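Local structure of chloromuconate cycloisomerase (Rhodococcus opacus, 4M0X) at residues S147-E152 / L181-C186; W201-A206 / Q223-W228; D334-E339 / E363-Y368. The protein belongs to the enolase superfamily, joining an N-terminal alpha/beta capping domain to a beta/alpha-barrel domain that holds a manganese ion. All coordinates share one frame; numbering follows the deposited sequence.

Contact 1 of 3, residues S147-E152 / L181-C186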
loop_
_atom_site.group_PDB
_atom_site.type_symbol
_atom_site.label_atom_id
_atom_site.label_comp_id
_atom_site.label_asym_id
_atom_site.label_seq_id
_atom_site.Cartn_x
_atom_site.Cartn_y
_atom_site.Cartn_z
ATOM N N SER A 147 -22.083 2.788 -42.471
ATOM C CA SER A 147 -22.605 3.437 -43.662
ATOM C C SER A 147 -23.602 4.535 -43.237
ATOM O O SER A 147 -23.400 5.741 -43.497
ATOM C CB SER A 147 -23.296 2.371 -44.508
ATOM O OG SER A 147 -23.780 2.913 -45.712
ATOM N N ASP A 148 -24.671 4.072 -42.573
ATOM C CA ASP A 148 -25.699 4.899 -41.963
ATOM C C ASP A 148 -25.083 6.019 -41.141
ATOM O O ASP A 148 -25.518 7.167 -41.245
ATOM C CB ASP A 148 -26.582 4.048 -41.028
ATOM C CG ASP A 148 -27.545 3.114 -41.773
ATOM O OD1 ASP A 148 -27.429 2.940 -43.007
ATOM O OD2 ASP A 148 -28.433 2.543 -41.096
ATOM N N LEU A 149 -24.077 5.684 -40.330
ATOM C CA LEU A 149 -23.512 6.645 -39.395
ATOM C C LEU A 149 -22.691 7.744 -40.073
ATOM O O LEU A 149 -22.717 8.882 -39.607
ATOM C CB LEU A 149 -22.730 5.975 -38.259
ATOM C CG LEU A 149 -23.364 4.854 -37.419
ATOM C CD1 LEU A 149 -22.285 4.274 -36.521
ATOM C CD2 LEU A 149 -24.577 5.265 -36.590
ATOM N N ILE A 150 -21.984 7.442 -41.167
ATOM C CA ILE A 150 -21.289 8.518 -41.898
ATOM C C ILE A 150 -22.274 9.573 -42.474
ATOM O O ILE A 150 -22.002 10.787 -42.473
ATOM C CB ILE A 150 -20.287 7.987 -42.946
ATOM C CG1 ILE A 150 -19.115 7.276 -42.239
ATOM C CG2 ILE A 150 -19.735 9.138 -43.775
ATOM C CD1 ILE A 150 -18.043 6.696 -43.152
ATOM N N ASP A 151 -23.432 9.107 -42.920
ATOM C CA ASP A 151 -24.492 10.006 -43.357
ATOM C C ASP A 151 -25.167 10.733 -42.173
ATOM O O ASP A 151 -25.742 11.804 -42.363
ATOM C CB ASP A 151 -25.522 9.266 -44.238
ATOM N N GLU A 152 -25.099 10.169 -40.961
ATOM C CA GLU A 152 -25.704 10.813 -39.767
ATOM C C GLU A 152 -24.745 11.811 -39.121
ATOM O O GLU A 152 -25.162 12.883 -38.662
ATOM C CB GLU A 152 -26.214 9.792 -38.735
ATOM C CG GLU A 152 -27.183 10.384 -37.703
ATOM C CD GLU A 152 -27.505 9.463 -36.523
ATOM O OE1 GLU A 152 -28.685 9.206 -36.232
ATOM O OE2 GLU A 152 -26.581 8.994 -35.851
ATOM N N LEU A 181 -13.859 2.979 -36.276
ATOM C CA LEU A 181 -12.736 3.641 -36.933
ATOM C C LEU A 181 -13.204 4.167 -38.282
ATOM O O LEU A 181 -12.718 5.200 -38.755
ATOM C CB LEU A 181 -11.538 2.698 -37.114
ATOM C CG LEU A 181 -10.662 2.286 -35.915
ATOM C CD1 LEU A 181 -9.852 1.055 -36.273
ATOM C CD2 LEU A 181 -9.735 3.378 -35.421
ATOM N N ASP A 182 -14.156 3.457 -38.889
ATOM C CA ASP A 182 -14.702 3.861 -40.177
ATOM C C ASP A 182 -15.324 5.222 -40.075
ATOM O O ASP A 182 -14.969 6.111 -40.829
ATOM C CB ASP A 182 -15.751 2.876 -40.670
ATOM C CG ASP A 182 -15.184 1.845 -41.600
ATOM O OD1 ASP A 182 -13.981 1.501 -41.462
ATOM O OD2 ASP A 182 -15.949 1.377 -42.473
ATOM N N VAL A 183 -16.241 5.380 -39.126
ATOM C CA VAL A 183 -16.991 6.621 -38.967
ATOM C C VAL A 183 -16.110 7.781 -38.532
ATOM O O VAL A 183 -16.346 8.915 -38.918
ATOM C CB VAL A 183 -18.119 6.459 -37.955
ATOM C CG1 VAL A 183 -18.872 7.768 -37.820
ATOM C CG2 VAL A 183 -19.052 5.336 -38.383
ATOM N N LEU A 184 -15.085 7.476 -37.747
ATOM C CA LEU A 184 -14.131 8.457 -37.288
ATOM C C LEU A 184 -13.313 9.055 -38.425
ATOM O O LEU A 184 -12.620 10.068 -38.243
ATOM C CB LEU A 184 -13.182 7.816 -36.277
ATOM C CG LEU A 184 -13.694 7.562 -34.875
ATOM C CD1 LEU A 184 -13.035 6.323 -34.299
ATOM C CD2 LEU A 184 -13.387 8.791 -34.040
ATOM N N GLU A 185 -13.368 8.423 -39.590
ATOM C CA GLU A 185 -12.628 8.936 -40.736
ATOM C C GLU A 185 -13.237 10.234 -41.218
ATOM O O GLU A 185 -12.504 11.182 -41.507
ATOM C CB GLU A 185 -12.569 7.921 -41.859
ATOM C CG GLU A 185 -11.555 6.841 -41.570
ATOM C CD GLU A 185 -11.113 6.103 -42.810
ATOM O OE1 GLU A 185 -11.995 5.759 -43.639
ATOM O OE2 GLU A 185 -9.885 5.856 -42.936
ATOM N N CYS A 186 -14.574 10.272 -41.261
ATOM C CA CYS A 186 -15.334 11.484 -41.617
ATOM C C CYS A 186 -15.747 12.364 -40.391
ATOM O O CYS A 186 -16.758 13.073 -40.443
ATOM C CB CYS A 186 -16.539 11.133 -42.533
ATOM S SG CYS A 186 -16.141 10.194 -44.042
#

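Contact 2 of 3, residues W201-A206 / Q223-W228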
loop_
_atom_site.group_PDB
_atom_site.type_symbol
_atom_site.label_atom_id
_atom_site.label_comp_id
_atom_site.label_asym_id
_atom_site.label_seq_id
_atom_site.Cartn_x
_atom_site.Cartn_y
_atom_site.Cartn_z
ATOM N N TRP A 201 -16.695 -5.223 -22.572
ATOM C CA TRP A 201 -15.397 -5.603 -23.076
ATOM C C TRP A 201 -14.551 -6.269 -22.010
ATOM O O TRP A 201 -14.647 -5.934 -20.835
ATOM C CB TRP A 201 -14.696 -4.371 -23.591
ATOM C CG TRP A 201 -15.044 -4.072 -24.995
ATOM C CD1 TRP A 201 -16.064 -4.619 -25.729
ATOM C CD2 TRP A 201 -14.397 -3.126 -25.847
ATOM N NE1 TRP A 201 -16.074 -4.077 -26.987
ATOM C CE2 TRP A 201 -15.062 -3.160 -27.087
ATOM C CE3 TRP A 201 -13.310 -2.256 -25.684
ATOM C CZ2 TRP A 201 -14.664 -2.369 -28.170
ATOM C CZ3 TRP A 201 -12.920 -1.468 -26.766
ATOM C CH2 TRP A 201 -13.595 -1.533 -27.987
ATOM N N SER A 202 -13.708 -7.204 -22.404
ATOM C CA SER A 202 -12.805 -7.784 -21.425
ATOM C C SER A 202 -11.627 -6.866 -21.218
ATOM O O SER A 202 -11.265 -6.036 -22.103
ATOM C CB SER A 202 -12.305 -9.160 -21.873
ATOM O OG SER A 202 -11.367 -9.069 -22.940
ATOM N N GLU A 203 -10.987 -7.029 -20.072
ATOM C CA GLU A 203 -9.738 -6.339 -19.849
ATOM C C GLU A 203 -8.758 -6.466 -21.037
ATOM O O GLU A 203 -8.186 -5.459 -21.454
ATOM C CB GLU A 203 -9.100 -6.855 -18.601
ATOM C CG GLU A 203 -8.679 -5.733 -17.706
ATOM C CD GLU A 203 -8.138 -6.234 -16.392
ATOM O OE1 GLU A 203 -8.771 -7.169 -15.794
ATOM O OE2 GLU A 203 -7.093 -5.665 -15.964
ATOM N N LEU A 204 -8.580 -7.672 -21.587
ATOM C CA LEU A 204 -7.767 -7.860 -22.820
ATOM C C LEU A 204 -8.219 -7.012 -24.033
ATOM O O LEU A 204 -7.397 -6.376 -24.696
ATOM C CB LEU A 204 -7.696 -9.340 -23.230
ATOM C CG LEU A 204 -6.490 -10.192 -22.840
ATOM C CD1 LEU A 204 -5.965 -9.814 -21.476
ATOM C CD2 LEU A 204 -6.864 -11.658 -22.825
ATOM N N GLU A 205 -9.527 -7.011 -24.293
ATOM C CA GLU A 205 -10.107 -6.328 -25.430
ATOM C C GLU A 205 -9.935 -4.829 -25.215
ATOM O O GLU A 205 -9.630 -4.060 -26.148
ATOM C CB GLU A 205 -11.599 -6.669 -25.556
ATOM C CG GLU A 205 -11.925 -8.042 -26.128
ATOM C CD GLU A 205 -13.403 -8.362 -26.038
ATOM O OE1 GLU A 205 -14.009 -8.069 -24.976
ATOM O OE2 GLU A 205 -13.976 -8.906 -27.014
ATOM N N ALA A 206 -10.127 -4.405 -23.972
ATOM C CA ALA A 206 -10.072 -2.990 -23.684
ATOM C C ALA A 206 -8.683 -2.470 -24.025
ATOM O O ALA A 206 -8.556 -1.455 -24.680
ATOM C CB ALA A 206 -10.422 -2.741 -22.233
ATOM N N GLN A 223 -17.198 3.407 -19.426
ATOM C CA GLN A 223 -17.344 2.054 -18.915
ATOM C C GLN A 223 -16.888 0.988 -19.878
ATOM O O GLN A 223 -17.712 0.308 -20.482
ATOM C CB GLN A 223 -18.798 1.780 -18.564
ATOM C CG GLN A 223 -18.952 0.567 -17.652
ATOM C CD GLN A 223 -18.382 0.840 -16.292
ATOM O OE1 GLN A 223 -18.698 1.861 -15.669
ATOM N NE2 GLN A 223 -17.512 -0.049 -15.828
ATOM N N PRO A 224 -15.571 0.825 -20.054
ATOM C CA PRO A 224 -15.217 -0.186 -21.073
ATOM C C PRO A 224 -15.345 -1.634 -20.560
ATOM O O PRO A 224 -15.792 -2.518 -21.287
ATOM C CB PRO A 224 -13.774 0.154 -21.425
ATOM C CG PRO A 224 -13.262 0.895 -20.241
ATOM C CD PRO A 224 -14.411 1.590 -19.571
ATOM N N ILE A 225 -14.959 -1.867 -19.317
ATOM C CA ILE A 225 -15.012 -3.198 -18.744
ATOM C C ILE A 225 -16.120 -3.258 -17.702
ATOM O O ILE A 225 -16.731 -2.225 -17.395
ATOM C CB ILE A 225 -13.645 -3.628 -18.171
ATOM C CG1 ILE A 225 -13.146 -2.678 -17.088
ATOM C CG2 ILE A 225 -12.615 -3.672 -19.282
ATOM C CD1 ILE A 225 -12.014 -3.253 -16.238
ATOM N N ALA A 226 -16.379 -4.462 -17.183
ATOM C CA ALA A 226 -17.445 -4.717 -16.181
ATOM C C ALA A 226 -17.506 -3.682 -15.021
ATOM O O ALA A 226 -16.507 -3.110 -14.684
ATOM C CB ALA A 226 -17.332 -6.145 -15.642
ATOM N N ARG A 227 -18.675 -3.473 -14.423
ATOM C CA ARG A 227 -18.863 -2.427 -13.417
ATOM C C ARG A 227 -18.135 -2.654 -12.103
ATOM O O ARG A 227 -17.785 -1.705 -11.386
ATOM C CB ARG A 227 -20.343 -2.181 -13.139
ATOM C CG ARG A 227 -21.036 -3.277 -12.372
ATOM C CD ARG A 227 -22.540 -3.126 -12.489
ATOM N NE ARG A 227 -22.980 -3.497 -13.825
ATOM C CZ ARG A 227 -24.149 -3.146 -14.346
ATOM N NH1 ARG A 227 -25.000 -2.408 -13.656
ATOM N NH2 ARG A 227 -24.456 -3.523 -15.569
ATOM N N TRP A 228 -17.880 -3.910 -11.809
ATOM C CA TRP A 228 -17.297 -4.263 -10.525
ATOM C C TRP A 228 -15.758 -4.315 -10.618
ATOM O O TRP A 228 -15.081 -4.498 -9.588
ATOM C CB TRP A 228 -17.855 -5.625 -10.074
ATOM C CG TRP A 228 -17.793 -6.632 -11.182
ATOM C CD1 TRP A 228 -18.809 -7.012 -12.006
ATOM C CD2 TRP A 228 -16.620 -7.325 -11.634
ATOM N NE1 TRP A 228 -18.351 -7.926 -12.919
ATOM C CE2 TRP A 228 -17.011 -8.137 -12.712
ATOM C CE3 TRP A 228 -15.282 -7.361 -11.202
ATOM C CZ2 TRP A 228 -16.110 -8.963 -13.388
ATOM C CZ3 TRP A 228 -14.390 -8.170 -11.860
ATOM C CH2 TRP A 228 -14.802 -8.959 -12.949
HETATM O O HOH W 1 -15.057 -6.807 -18.415
#

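Contact 3 of 3, residues D334-E339 / E363-Y368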
loop_
_atom_site.group_PDB
_atom_site.type_symbol
_atom_site.label_atom_id
_atom_site.label_comp_id
_atom_site.label_asym_id
_atom_site.label_seq_id
_atom_site.Cartn_x
_atom_site.Cartn_y
_atom_site.Cartn_z
ATOM N N ASP A 334 -43.135 12.061 -30.111
ATOM C CA ASP A 334 -44.154 12.634 -29.238
ATOM C C ASP A 334 -43.891 12.286 -27.767
ATOM O O ASP A 334 -43.102 11.399 -27.480
ATOM C CB ASP A 334 -45.531 12.150 -29.660
ATOM C CG ASP A 334 -46.657 13.089 -29.243
ATOM O OD1 ASP A 334 -46.517 13.904 -28.301
ATOM O OD2 ASP A 334 -47.728 12.978 -29.865
ATOM N N GLU A 335 -44.559 12.989 -26.853
ATOM C CA GLU A 335 -44.219 12.986 -25.429
ATOM C C GLU A 335 -45.457 13.110 -24.535
ATOM O O GLU A 335 -46.560 13.214 -25.039
ATOM C CB GLU A 335 -43.219 14.106 -25.119
ATOM C CG GLU A 335 -41.960 14.043 -25.975
ATOM C CD GLU A 335 -40.670 14.442 -25.237
ATOM O OE1 GLU A 335 -40.547 14.118 -24.001
ATOM O OE2 GLU A 335 -39.782 15.066 -25.917
ATOM N N VAL A 336 -45.295 13.057 -23.217
ATOM C CA VAL A 336 -46.448 13.350 -22.338
ATOM C C VAL A 336 -46.378 14.760 -21.734
ATOM O O VAL A 336 -47.105 15.084 -20.815
ATOM C CB VAL A 336 -46.773 12.242 -21.291
ATOM C CG1 VAL A 336 -46.989 10.910 -21.983
ATOM C CG2 VAL A 336 -45.706 12.113 -20.212
ATOM N N VAL A 337 -45.526 15.615 -22.280
ATOM C CA VAL A 337 -45.490 17.003 -21.805
ATOM C C VAL A 337 -46.133 17.944 -22.800
ATOM O O VAL A 337 -46.322 17.593 -23.942
ATOM C CB VAL A 337 -44.078 17.487 -21.375
ATOM C CG1 VAL A 337 -43.659 16.758 -20.105
ATOM C CG2 VAL A 337 -43.043 17.326 -22.469
ATOM N N THR A 338 -46.500 19.128 -22.351
ATOM C CA THR A 338 -47.018 20.112 -23.261
ATOM C C THR A 338 -45.919 20.769 -24.135
ATOM O O THR A 338 -46.197 21.202 -25.228
ATOM C CB THR A 338 -47.816 21.184 -22.514
ATOM O OG1 THR A 338 -47.003 21.745 -21.481
ATOM C CG2 THR A 338 -49.053 20.582 -21.921
ATOM N N GLU A 339 -44.686 20.840 -23.627
ATOM C CA GLU A 339 -43.557 21.467 -24.305
ATOM C C GLU A 339 -42.291 20.665 -24.029
ATOM O O GLU A 339 -41.734 20.750 -22.934
ATOM C CB GLU A 339 -43.362 22.896 -23.813
ATOM C CG GLU A 339 -44.416 23.864 -24.316
ATOM C CD GLU A 339 -44.456 25.155 -23.520
ATOM O OE1 GLU A 339 -43.369 25.675 -23.146
ATOM O OE2 GLU A 339 -45.585 25.651 -23.280
ATOM N N GLU A 363 -53.943 14.430 -22.387
ATOM C CA GLU A 363 -54.436 13.738 -23.553
ATOM C C GLU A 363 -53.342 12.843 -24.107
ATOM O O GLU A 363 -53.592 11.662 -24.404
ATOM C CB GLU A 363 -54.963 14.723 -24.613
ATOM C CG GLU A 363 -55.351 14.101 -25.945
ATOM C CD GLU A 363 -56.359 12.963 -25.843
ATOM O OE1 GLU A 363 -56.996 12.764 -24.777
ATOM O OE2 GLU A 363 -56.513 12.257 -26.868
ATOM N N ARG A 364 -52.129 13.387 -24.220
ATOM C CA ARG A 364 -50.986 12.578 -24.661
ATOM C C ARG A 364 -50.696 11.416 -23.707
ATOM O O ARG A 364 -50.404 10.301 -24.153
ATOM C CB ARG A 364 -49.750 13.440 -24.807
ATOM C CG ARG A 364 -49.599 14.069 -26.151
ATOM C CD ARG A 364 -48.948 15.402 -25.930
ATOM N NE ARG A 364 -49.293 16.318 -27.000
ATOM C CZ ARG A 364 -48.426 16.729 -27.901
ATOM N NH1 ARG A 364 -47.155 16.332 -27.796
ATOM N NH2 ARG A 364 -48.809 17.559 -28.865
ATOM N N LEU A 365 -50.764 11.680 -22.404
ATOM C CA LEU A 365 -50.565 10.627 -21.442
ATOM C C LEU A 365 -51.564 9.498 -21.723
ATOM O O LEU A 365 -51.183 8.319 -21.789
ATOM C CB LEU A 365 -50.690 11.122 -19.995
ATOM C CG LEU A 365 -50.754 9.959 -18.982
ATOM C CD1 LEU A 365 -49.497 9.093 -19.004
ATOM C CD2 LEU A 365 -51.030 10.439 -17.568
ATOM N N ARG A 366 -52.833 9.857 -21.902
ATOM C CA ARG A 366 -53.877 8.860 -22.097
ATOM C C ARG A 366 -53.551 8.133 -23.371
ATOM O O ARG A 366 -53.510 6.918 -23.373
ATOM C CB ARG A 366 -55.248 9.523 -22.188
ATOM C CG ARG A 366 -56.397 8.570 -22.438
ATOM C CD ARG A 366 -57.661 9.330 -22.805
ATOM N NE ARG A 366 -57.606 9.888 -24.159
ATOM C CZ ARG A 366 -57.512 9.170 -25.286
ATOM N NH1 ARG A 366 -57.433 7.846 -25.240
ATOM N NH2 ARG A 366 -57.486 9.779 -26.470
ATOM N N LYS A 367 -53.255 8.910 -24.424
ATOM C CA LYS A 367 -53.031 8.416 -25.795
ATOM C C LYS A 367 -51.916 7.418 -25.841
ATOM O O LYS A 367 -52.030 6.422 -26.553
ATOM C CB LYS A 367 -52.730 9.556 -26.790
ATOM C CG LYS A 367 -52.871 9.162 -28.253
ATOM C CD LYS A 367 -51.808 9.771 -29.170
ATOM C CE LYS A 367 -52.323 10.915 -30.033
ATOM N NZ LYS A 367 -51.512 10.985 -31.275
ATOM N N TYR A 368 -50.849 7.672 -25.082
ATOM C CA TYR A 368 -49.690 6.801 -25.129
ATOM C C TYR A 368 -49.536 5.891 -23.928
ATOM O O TYR A 368 -48.516 5.207 -23.817
ATOM C CB TYR A 368 -48.408 7.583 -25.387
ATOM C CG TYR A 368 -48.335 8.274 -26.729
ATOM C CD1 TYR A 368 -48.240 7.537 -27.910
ATOM C CD2 TYR A 368 -48.353 9.675 -26.820
ATOM C CE1 TYR A 368 -48.158 8.166 -29.147
ATOM C CE2 TYR A 368 -48.271 10.325 -28.051
ATOM C CZ TYR A 368 -48.161 9.572 -29.220
ATOM O OH TYR A 368 -48.069 10.201 -30.467
#

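Contact 1 of 3, residues S147-E152 / L181-C186
I150 and L149 meet V183 and C186 through aliphatic carbons and the C186 sulfur, where helix 146-159 packs on the C-terminal end of helix 173-183 and the residues that follow it, on the outside of a beta/alpha barrel. L149 crosses V183 at about a right angle, L149 CB lying 3.7 Å from V183 CG2, and its CD1 also reaches that methyl. I150 spreads over the rest of the surface. I150 CG1 lies over the backbone at V183, 4.0 Å from V183 CA, while I150 CG2 meets C186 SG at 3.8 Å. With chi2 fully extended (180°), I150 CD1 is carried onward to D182 O, 3.9 Å away. Both branches of I150 approach the C186 sulfur, but CD1 alone also reaches D182 O. The CA atoms of I150 and V183, 5.5 Å apart, are the nearest CA pair across the contact. Further out, the D182 carboxylate turns to a salt bridge with R178, and V183 also touches A146. L149 and V183 are buried, whereas C186 lies at the exposed margin. L149 rests on F141 of strand 134-141, which places helix 146-159 against the barrel wall; from helix 173-183, L181 packs on L213 of helix 203-215.

Contact 2 of 3, residues W201-A206 / Q223-W228
I225 reaches W201 and A206 because its chi1 of 59° sets CG1 between the backbone N and the carbonyl carbon and leaves CG2 anti to the latter, aimed at the start of helix 203-215. The setting is a beta/alpha barrel, where this helix start meets the loop that follows strand 220-222. I225 CG2 lies 3.4 Å from W201 O and 3.8 Å from A206 CB, filling the bend through which the chain enters the helix. Beside it, W201 N donates to P224 O at 3.1 Å, nearly in line with the carbonyl (C=O...N angle 166°) though bent at the hydrogen. The W201 indole leads away from the loop to pack on L210 and L213. S202 and E205 form a capping box: E205 N donates to S202 OG at 3.1 Å, and S202 N gives a straight bond (168°) to the anti lone pair of E205 OE1. The loop has its own brace, Q223 NE2 donating to I225 O at 2.8 Å; the other end of that amide, OE1, takes the backbone N of D247, a manganese ligand, and E222, just before Q223, is another. E203 turns its carboxylate to R235 and to R237 of a neighbouring subunit. One water joins the two backbones, donating to W201 O at 2.6 Å and accepting from A226 N at 3.0 Å.

Contact 3 of 3, residues D334-E339 / E363-Y368
R364 reaches across from helix 362-368 to D334 and E335, and the contact fastens this C-terminal helix, which packs on strands of the N-terminal capping domain, to the loop between strands 323-324 and 347-349, which follows the last parallel strand of the barrel in the chain. R364 CB starts 3.2 Å from E335 O, and the next two methylenes pass the same oxygen, with R364 CD still only 3.4 Å from E335 O. A bend at chi2 (147°) keeps the chain alongside this carbonyl, which ends up at the edge of the guanidinium, near its plane. At NE the partner changes to D361, which forms a salt bridge there. Beyond CZ, R364 NH1 completes a salt bridge to D334 OD1 at 2.6 Å. The carboxylate and guanidinium planes stand 77° apart, so the two groups do not pair flat and side by side; D334 OD2 instead lies over one face of the guanidinium, toward its rim. D334 OD1 has a second partner in E335 N, which would limit rotation of the carboxylate and probably favours its charged form. On the buried side, V336 CG1 packs over the helix backbone, 3.6 Å from L365 CA. V336 and L365 both continue onto V13 of strand 5-17 and L35 of strand 27-40, whereas the carboxylate of E335 turns back to S304 N at the start of helix 304-316. The remaining oxygen of D334 is taken by Y368: Y368 OH donates to D334 OD2 at 2.9 Å, approaching from 35° above the carboxylate plane, while OD2 lies at the ring's edge.

Overall arrangement
From the N terminus, the chain first lays down the strands and then the helices of the capping domain, then enters the barrel. Contact 1 closes a loop containing strand 163-167 and joins the helices on either side of it in sequence. Contact 2 follows, closing around helix 203-215 and strand 220-222, with the P224 side chain about 9 Å from the manganese ion; its centre is about 24 Å from that of contact 1. Contact 3 comes last, closing a loop through strand 347-349 and tying the final helix and strands 5-17 and 27-40 to the loop after strand 323-324, which also packs on helix 304-316. The three loops run in series, with none nested or crossed. Contacts 2 and 3 lie on opposite sides of the chain's centre.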